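Possible atls1-like light-inducible protein (Prochlorococcus marinus, PDB 2XCZ) belongs to the macrophage migration inhibitory factor (MIF) family of small alpha/beta proteins that assemble into trimers. Local coordinates at residues A[2-16]-A[37-49]. Numbering follows the deposited sequence. Where two conformers were deposited one is given.
Sequences PLINIQASVPAVADA and YVMTSLQCGVPMT
Leu3 to Gln7 run parallel to Met39 to Gln43 as the two strands of a beta-alpha-beta unit of the MIF fold, with helix 16-31 as the crossover. Their backbones zip together: Met39 N bonds to Pro2 O, Ile4 N to Met39 O, and the series continues to Ala8 N on Gln43 O at 2.8 Å. Beyond strand 39-43, Val46 N bonds to Ala8 O and Gly45 N to Val10 O, so the loop stays tied to segment 2-16.

On the helix-covered face the contacts are apolar. Ile4 CG2 meets Thr40 CG2 at 3.6 Å. Leu42, its CG swung opposite the backbone N (chi1 177°), spreads its two methyls, CD1 against Ile6 CG2 at 3.7 Å and CD2 against Ala16 CB at 4.0 Å; it also touches Leu88 of helix 72-88. Leu3 and Met39 lie side by side on the other face, packing on a second subunit. Strand 39-43, outermost in its own chain, pairs along its edge with an antiparallel strand of that subunit.

Polar groups share the Leu3 face. Asn5 ND2 bonds to Glu61, while Ser41 OG donates to Asn5 OD1 over 2.5 Å, a doubtfully short length. A water donates to both Ser41 OG and Ile6 O, 2.8 Å from each.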
loop_
_atom_site.group_PDB
_atom_site.type_symbol
_atom_site.label_atom_id
_atom_site.label_comp_id
_atom_site.label_asym_id
_atom_site.label_seq_id
_atom_site.Cartn_x
_atom_site.Cartn_y
_atom_site.Cartn_z
ATOM N N PRO A 2 1.361 10.576 11.644
ATOM C CA PRO A 2 1.104 9.154 11.448
ATOM C C PRO A 2 0.125 8.872 10.323
ATOM O O PRO A 2 -0.637 9.745 9.901
ATOM C CB PRO A 2 0.458 8.723 12.775
ATOM C CG PRO A 2 0.846 9.789 13.754
ATOM C CD PRO A 2 0.903 11.035 12.968
ATOM N N LEU A 3 0.144 7.632 9.874
ATOM C CA LEU A 3 -0.695 7.168 8.778
ATOM C C LEU A 3 -1.231 5.803 9.163
ATOM O O LEU A 3 -0.485 4.948 9.648
ATOM C CB LEU A 3 0.145 7.044 7.499
ATOM C CG LEU A 3 -0.521 6.413 6.278
ATOM C CD1 LEU A 3 -1.548 7.316 5.631
ATOM C CD2 LEU A 3 0.557 6.029 5.275
ATOM N N ILE A 4 -2.537 5.619 8.988
ATOM C CA ILE A 4 -3.144 4.296 9.105
ATOM C C ILE A 4 -4.116 4.029 7.945
ATOM O O ILE A 4 -5.160 4.671 7.825
ATOM C CB ILE A 4 -3.761 4.067 10.503
ATOM C CG1 ILE A 4 -4.357 2.652 10.623
ATOM C CG2 ILE A 4 -4.759 5.203 10.876
ATOM C CD1 ILE A 4 -4.596 2.215 12.071
ATOM N N ASN A 5 -3.751 3.061 7.104
ATOM C CA ASN A 5 -4.555 2.688 5.943
ATOM C C ASN A 5 -5.129 1.292 6.171
ATOM O O ASN A 5 -4.377 0.345 6.402
ATOM C CB ASN A 5 -3.679 2.707 4.679
ATOM C CG ASN A 5 -3.303 4.108 4.226
ATOM O OD1 ASN A 5 -4.111 5.049 4.271
ATOM N ND2 ASN A 5 -2.071 4.241 3.743
ATOM N N ILE A 6 -6.456 1.163 6.128
ATOM C CA ILE A 6 -7.098 -0.132 6.358
ATOM C C ILE A 6 -7.674 -0.659 5.059
ATOM O O ILE A 6 -8.357 0.062 4.326
ATOM C CB ILE A 6 -8.226 -0.033 7.422
ATOM C CG1 ILE A 6 -7.693 0.525 8.757
ATOM C CG2 ILE A 6 -8.847 -1.405 7.680
ATOM C CD1 ILE A 6 -8.801 1.135 9.638
ATOM N N GLN A 7 -7.390 -1.922 4.777
ATOM C CA GLN A 7 -7.926 -2.615 3.612
ATOM C C GLN A 7 -8.705 -3.831 4.136
ATOM O O GLN A 7 -8.125 -4.750 4.731
ATOM C CB GLN A 7 -6.754 -3.013 2.715
ATOM C CG GLN A 7 -7.060 -3.931 1.557
ATOM C CD GLN A 7 -5.822 -4.681 1.113
ATOM O OE1 GLN A 7 -5.678 -5.876 1.378
ATOM N NE2 GLN A 7 -4.897 -3.973 0.467
ATOM N N ALA A 8 -10.024 -3.836 3.942
ATOM C CA ALA A 8 -10.841 -4.882 4.578
ATOM C C ALA A 8 -11.681 -5.633 3.566
ATOM O O ALA A 8 -12.043 -5.075 2.535
ATOM C CB ALA A 8 -11.723 -4.289 5.688
ATOM N N SER A 9 -11.989 -6.887 3.880
ATOM C CA SER A 9 -12.781 -7.743 3.008
ATOM C C SER A 9 -14.288 -7.537 3.160
ATOM O O SER A 9 -15.062 -7.848 2.239
ATOM C CB SER A 9 -12.431 -9.216 3.235
ATOM O OG SER A 9 -12.911 -9.672 4.493
ATOM N N VAL A 10 -14.699 -7.016 4.314
ATOM C CA VAL A 10 -16.132 -6.826 4.611
ATOM C C VAL A 10 -16.741 -5.702 3.765
ATOM O O VAL A 10 -16.029 -4.846 3.246
ATOM C CB VAL A 10 -16.384 -6.541 6.111
ATOM C CG1 VAL A 10 -15.889 -7.687 6.977
ATOM C CG2 VAL A 10 -15.751 -5.220 6.526
ATOM N N PRO A 11 -18.077 -5.685 3.619
ATOM C CA PRO A 11 -18.677 -4.623 2.810
ATOM C C PRO A 11 -18.482 -3.219 3.391
ATOM O O PRO A 11 -18.245 -3.078 4.596
ATOM C CB PRO A 11 -20.165 -4.984 2.831
ATOM C CG PRO A 11 -20.180 -6.449 3.077
ATOM C CD PRO A 11 -19.063 -6.704 4.017
ATOM N N ALA A 12 -18.587 -2.196 2.548
ATOM C CA ALA A 12 -18.482 -0.804 3.003
ATOM C C ALA A 12 -19.464 -0.505 4.135
ATOM O O ALA A 12 -20.560 -1.066 4.171
ATOM C CB ALA A 12 -18.684 0.138 1.849
ATOM N N VAL A 13 -19.062 0.345 5.079
ATOM C CA VAL A 13 -19.938 0.700 6.206
ATOM C C VAL A 13 -20.382 2.169 6.167
ATOM O O VAL A 13 -19.617 3.063 5.794
ATOM C CB VAL A 13 -19.344 0.342 7.589
ATOM C CG1 VAL A 13 -19.117 -1.159 7.702
ATOM C CG2 VAL A 13 -18.045 1.098 7.841
ATOM N N ALA A 14 -21.643 2.405 6.527
ATOM C CA ALA A 14 -22.205 3.751 6.500
ATOM C C ALA A 14 -21.453 4.723 7.419
ATOM O O ALA A 14 -21.333 5.916 7.092
ATOM C CB ALA A 14 -23.698 3.711 6.843
ATOM N N ASP A 15 -20.914 4.211 8.532
ATOM C CA ASP A 15 -20.228 5.037 9.526
ATOM C C ASP A 15 -18.701 5.067 9.379
ATOM O O ASP A 15 -17.995 5.307 10.357
ATOM C CB ASP A 15 -20.625 4.632 10.953
ATOM C CG ASP A 15 -20.266 3.189 11.288
ATOM O OD1 ASP A 15 -20.028 2.374 10.361
ATOM O OD2 ASP A 15 -20.227 2.869 12.503
ATOM N N ALA A 16 -18.202 4.848 8.159
ATOM C CA ALA A 16 -16.753 4.927 7.887
ATOM C C ALA A 16 -16.118 6.216 8.436
ATOM O O ALA A 16 -15.085 6.171 9.111
ATOM C CB ALA A 16 -16.487 4.788 6.398
ATOM N N TYR A 37 -1.717 15.881 12.379
ATOM C CA TYR A 37 -0.809 15.131 11.502
ATOM C C TYR A 37 -1.208 13.684 11.250
ATOM O O TYR A 37 -0.500 12.961 10.557
ATOM C CB TYR A 37 0.624 15.208 12.019
ATOM C CG TYR A 37 1.178 16.617 11.946
ATOM C CD1 TYR A 37 1.479 17.207 10.715
ATOM C CD2 TYR A 37 1.366 17.365 13.099
ATOM C CE1 TYR A 37 1.966 18.522 10.636
ATOM C CE2 TYR A 37 1.857 18.682 13.035
ATOM C CZ TYR A 37 2.154 19.250 11.802
ATOM O OH TYR A 37 2.638 20.546 11.744
ATOM N N VAL A 38 -2.351 13.273 11.777
ATOM C CA VAL A 38 -2.802 11.890 11.564
ATOM C C VAL A 38 -3.644 11.768 10.301
ATOM O O VAL A 38 -4.644 12.479 10.128
ATOM C CB VAL A 38 -3.628 11.352 12.773
ATOM C CG1 VAL A 38 -4.168 9.944 12.494
ATOM C CG2 VAL A 38 -2.802 11.358 14.038
ATOM N N MET A 39 -3.252 10.827 9.439
ATOM C CA MET A 39 -4.006 10.517 8.225
ATOM C C MET A 39 -4.534 9.100 8.308
ATOM O O MET A 39 -3.808 8.184 8.702
ATOM C CB MET A 39 -3.110 10.662 6.992
ATOM C CG MET A 39 -3.838 10.446 5.658
ATOM S SD MET A 39 -2.828 10.829 4.212
ATOM C CE MET A 39 -2.839 12.616 4.268
ATOM N N THR A 40 -5.791 8.906 7.916
ATOM C CA THR A 40 -6.406 7.574 7.983
ATOM C C THR A 40 -7.147 7.254 6.690
ATOM O O THR A 40 -7.542 8.156 5.951
ATOM C CB THR A 40 -7.424 7.415 9.171
ATOM O OG1 THR A 40 -8.673 8.032 8.829
ATOM C CG2 THR A 40 -6.899 8.023 10.483
ATOM N N SER A 41 -7.324 5.969 6.424
ATOM C CA SER A 41 -8.211 5.538 5.336
ATOM C C SER A 41 -8.844 4.183 5.607
ATOM O O SER A 41 -8.317 3.371 6.379
ATOM C CB SER A 41 -7.463 5.500 3.999
ATOM O OG SER A 41 -6.519 4.458 3.953
ATOM N N LEU A 42 -9.985 3.950 4.954
ATOM C CA LEU A 42 -10.685 2.668 5.023
ATOM C C LEU A 42 -11.207 2.277 3.648
ATOM O O LEU A 42 -12.115 2.926 3.093
ATOM C CB LEU A 42 -11.858 2.745 6.013
ATOM C CG LEU A 42 -12.739 1.488 6.135
ATOM C CD1 LEU A 42 -11.937 0.264 6.588
ATOM C CD2 LEU A 42 -13.929 1.758 7.063
ATOM N N GLN A 43 -10.627 1.209 3.110
ATOM C CA GLN A 43 -11.081 0.631 1.852
ATOM C C GLN A 43 -11.714 -0.728 2.122
ATOM O O GLN A 43 -11.019 -1.712 2.428
ATOM C CB GLN A 43 -9.922 0.503 0.861
ATOM C CG GLN A 43 -10.337 0.006 -0.527
ATOM C CD GLN A 43 -11.439 0.852 -1.145
ATOM O OE1 GLN A 43 -11.370 2.080 -1.141
ATOM N NE2 GLN A 43 -12.465 0.194 -1.677
ATOM N N CYS A 44 -13.039 -0.779 2.018
ATOM C CA CYS A 44 -13.766 -2.029 2.208
ATOM C C CYS A 44 -14.072 -2.715 0.865
ATOM O O CYS A 44 -13.772 -2.172 -0.214
ATOM C CB CYS A 44 -15.066 -1.768 2.978
ATOM S SG CYS A 44 -14.836 -1.278 4.699
ATOM N N GLY A 45 -14.669 -3.903 0.951
ATOM C CA GLY A 45 -15.086 -4.673 -0.210
ATOM C C GLY A 45 -13.983 -5.257 -1.079
ATOM O O GLY A 45 -14.214 -5.606 -2.236
ATOM N N VAL A 46 -12.779 -5.373 -0.527
ATOM C CA VAL A 46 -11.637 -5.906 -1.261
ATOM C C VAL A 46 -11.601 -7.436 -1.153
ATOM O O VAL A 46 -11.660 -7.990 -0.049
ATOM C CB VAL A 46 -10.319 -5.340 -0.684
ATOM C CG1 VAL A 46 -9.117 -5.847 -1.480
ATOM C CG2 VAL A 46 -10.364 -3.820 -0.655
ATOM N N PRO A 47 -11.554 -8.132 -2.298
ATOM C CA PRO A 47 -11.380 -9.576 -2.254
ATOM C C PRO A 47 -10.086 -9.928 -1.519
ATOM O O PRO A 47 -8.992 -9.450 -1.883
ATOM C CB PRO A 47 -11.301 -9.960 -3.742
ATOM C CG PRO A 47 -12.118 -8.923 -4.406
ATOM C CD PRO A 47 -11.795 -7.657 -3.671
ATOM N N MET A 48 -10.219 -10.732 -0.474
ATOM C CA MET A 48 -9.068 -11.135 0.340
ATOM C C MET A 48 -9.225 -12.572 0.793
ATOM O O MET A 48 -10.350 -13.062 0.952
ATOM C CB MET A 48 -8.970 -10.260 1.588
ATOM C CG MET A 48 -8.626 -8.821 1.294
ATOM S SD MET A 48 -8.349 -7.880 2.787
ATOM C CE MET A 48 -6.843 -8.637 3.413
ATOM N N THR A 49 -8.103 -13.249 0.989
ATOM C CA THR A 49 -8.098 -14.488 1.762
ATOM C C THR A 49 -7.162 -14.355 2.963
ATOM O O THR A 49 -6.224 -13.560 2.952
ATOM C CB THR A 49 -7.702 -15.733 0.929
ATOM O OG1 THR A 49 -6.310 -15.680 0.593
ATOM C CG2 THR A 49 -8.533 -15.823 -0.339
HETATM O O HOH W 1 -7.098 2.047 2.748
HETATM O O HOH W 2 -14.220 -9.044 0.058
#